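Local coordinates for ARF-like GTPase (Chlamydomonas reinhardtii, PDB 4M9Q), which belongs to the ARF family of small P-loop GTPases and holds a magnesium ion and phosphoaminophosphonic acid-guanylate ester in this model, at residues Lys4-Leu9 and Lys49-Asp54. Numbering follows the deposited sequence.
Sequences KITIAL and KIEVFD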
loop_
_atom_site.group_PDB
_atom_site.type_symbol
_atom_site.label_atom_id
_atom_site.label_comp_id
_atom_site.label_asym_id
_atom_site.label_seq_id
_atom_site.Cartn_x
_atom_site.Cartn_y
_atom_site.Cartn_z
ATOM N N LYS A 4 -1.620 16.542 5.455
ATOM C CA LYS A 4 -1.560 15.639 4.309
ATOM C C LYS A 4 -0.664 14.462 4.632
ATOM O O LYS A 4 0.454 14.655 5.085
ATOM C CB LYS A 4 -1.011 16.373 3.088
ATOM C CG LYS A 4 -0.743 15.458 1.863
ATOM C CD LYS A 4 -1.626 15.760 0.648
ATOM C CE LYS A 4 -0.756 16.043 -0.586
ATOM N NZ LYS A 4 -1.520 16.392 -1.820
ATOM N N ILE A 5 -1.179 13.252 4.414
ATOM C CA ILE A 5 -0.424 11.991 4.434
ATOM C C ILE A 5 -0.291 11.541 2.999
ATOM O O ILE A 5 -1.228 11.683 2.246
ATOM C CB ILE A 5 -1.246 10.843 5.077
ATOM C CG1 ILE A 5 -1.200 10.896 6.583
ATOM C CG2 ILE A 5 -0.672 9.465 4.790
ATOM C CD1 ILE A 5 -1.657 9.571 7.128
ATOM N N THR A 6 0.807 10.899 2.636
ATOM C CA THR A 6 0.931 10.310 1.336
ATOM C C THR A 6 1.166 8.800 1.560
ATOM O O THR A 6 1.912 8.400 2.469
ATOM C CB THR A 6 2.100 10.956 0.562
ATOM O OG1 THR A 6 1.866 12.360 0.459
ATOM C CG2 THR A 6 2.271 10.370 -0.857
ATOM N N ILE A 7 0.534 7.983 0.725
ATOM C CA ILE A 7 0.581 6.559 0.859
ATOM C C ILE A 7 0.854 5.949 -0.491
ATOM O O ILE A 7 0.303 6.406 -1.483
ATOM C CB ILE A 7 -0.773 6.062 1.328
ATOM C CG1 ILE A 7 -0.950 6.310 2.795
ATOM C CG2 ILE A 7 -0.936 4.584 1.154
ATOM C CD1 ILE A 7 -2.413 6.066 3.133
ATOM N N ALA A 8 1.699 4.921 -0.536
ATOM C CA ALA A 8 1.920 4.151 -1.796
ATOM C C ALA A 8 1.188 2.878 -1.666
ATOM O O ALA A 8 1.279 2.209 -0.662
ATOM C CB ALA A 8 3.396 3.856 -2.021
ATOM N N LEU A 9 0.466 2.506 -2.710
ATOM C CA LEU A 9 -0.330 1.247 -2.738
ATOM C C LEU A 9 0.496 0.270 -3.549
ATOM O O LEU A 9 0.656 0.444 -4.753
ATOM C CB LEU A 9 -1.666 1.554 -3.401
ATOM C CG LEU A 9 -2.937 0.717 -3.353
ATOM C CD1 LEU A 9 -3.137 0.011 -2.024
ATOM C CD2 LEU A 9 -4.138 1.586 -3.724
ATOM N N LYS A 49 -5.925 14.564 4.848
ATOM C CA LYS A 49 -6.091 14.456 3.413
ATOM C C LYS A 49 -5.048 13.415 3.033
ATOM O O LYS A 49 -3.908 13.564 3.413
ATOM C CB LYS A 49 -5.811 15.810 2.750
ATOM C CG LYS A 49 -6.490 15.996 1.400
ATOM C CD LYS A 49 -6.230 17.393 0.788
ATOM C CE LYS A 49 -6.386 17.365 -0.740
ATOM N NZ LYS A 49 -6.054 18.630 -1.458
ATOM N N ILE A 50 -5.437 12.347 2.349
ATOM C CA ILE A 50 -4.516 11.245 2.024
ATOM C C ILE A 50 -4.363 11.150 0.518
ATOM O O ILE A 50 -5.333 10.896 -0.191
ATOM C CB ILE A 50 -5.038 9.914 2.604
ATOM C CG1 ILE A 50 -5.117 10.028 4.143
ATOM C CG2 ILE A 50 -4.088 8.802 2.300
ATOM C CD1 ILE A 50 -6.224 9.251 4.739
ATOM N N GLU A 51 -3.146 11.397 0.048
ATOM C CA GLU A 51 -2.759 11.172 -1.314
ATOM C C GLU A 51 -2.334 9.711 -1.489
ATOM O O GLU A 51 -1.389 9.257 -0.819
ATOM C CB GLU A 51 -1.612 12.082 -1.625
ATOM C CG GLU A 51 -1.370 12.301 -3.109
ATOM C CD GLU A 51 -0.264 13.357 -3.376
ATOM O OE1 GLU A 51 0.795 13.410 -2.668
ATOM O OE2 GLU A 51 -0.459 14.166 -4.308
ATOM N N VAL A 52 -3.041 8.979 -2.360
ATOM C CA VAL A 52 -2.725 7.591 -2.622
ATOM C C VAL A 52 -2.151 7.356 -4.016
ATOM O O VAL A 52 -2.766 7.677 -4.992
ATOM C CB VAL A 52 -3.959 6.701 -2.476
ATOM C CG1 VAL A 52 -3.548 5.246 -2.482
ATOM C CG2 VAL A 52 -4.679 7.038 -1.189
ATOM N N PHE A 53 -0.961 6.791 -4.089
ATOM C CA PHE A 53 -0.330 6.423 -5.358
ATOM C C PHE A 53 -0.469 4.902 -5.606
ATOM O O PHE A 53 0.093 4.101 -4.891
ATOM C CB PHE A 53 1.114 6.823 -5.321
ATOM C CG PHE A 53 1.323 8.307 -5.394
ATOM C CD1 PHE A 53 1.748 9.032 -4.283
ATOM C CD2 PHE A 53 1.125 8.990 -6.598
ATOM C CE1 PHE A 53 1.979 10.384 -4.373
ATOM C CE2 PHE A 53 1.322 10.377 -6.672
ATOM C CZ PHE A 53 1.749 11.076 -5.550
ATOM N N ASP A 54 -1.253 4.538 -6.602
ATOM C CA ASP A 54 -1.452 3.155 -6.967
ATOM C C ASP A 54 -0.450 2.807 -8.067
ATOM O O ASP A 54 -0.603 3.227 -9.189
ATOM C CB ASP A 54 -2.900 2.971 -7.414
ATOM C CG ASP A 54 -3.129 1.678 -8.198
ATOM O OD1 ASP A 54 -2.423 0.667 -7.967
ATOM O OD2 ASP A 54 -4.036 1.665 -9.058
#
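Ile5, Ile7 and Leu9 of strand 4-9 bond through their backbones to strand 49-54, its parallel neighbour in the mixed sheet at the core of the small-GTPase fold. Five N-H...O bonds zip the pair together, from Ile5 N to Lys49 O (2.9 Å) to Leu9 N on Phe53 O (2.7 Å). On the face carrying Lys4, Thr6 and Phe53, Glu51 can be followed outward. Glu51 CB sits 3.9 Å from Ile5 O; CG stands anti to the backbone N (chi1 -161°), and the extended chain runs alongside Thr6. CD faces the end of Lys4. Glu51 OE1 receives a weak bond from Thr6 OG1 (3.5 Å) and touches Lys4 CE (3.7 Å), while Glu51 OE2 forms a salt bridge with Lys4 NZ, 3.5 Å long. Lys4 reaches it by bending at chi2 and chi3. The other branch of Thr6, CG2, meets the Phe53 ring edge-on in its plane, 3.5 Å from CE1. The face carrying Ile5, Ile7, Ile50 and Val52 is apolar up to Asp54: Ile7 CD1 lies 3.3 Å from Ile50 CG2, both residues pack against helix 157-190, and Val52 touches Leu21 of helix 17-24. Close to the magnesium ion, Asp54 OD2 is hydrogen-bonded by both Thr18 OG1 and Asn39 ND2.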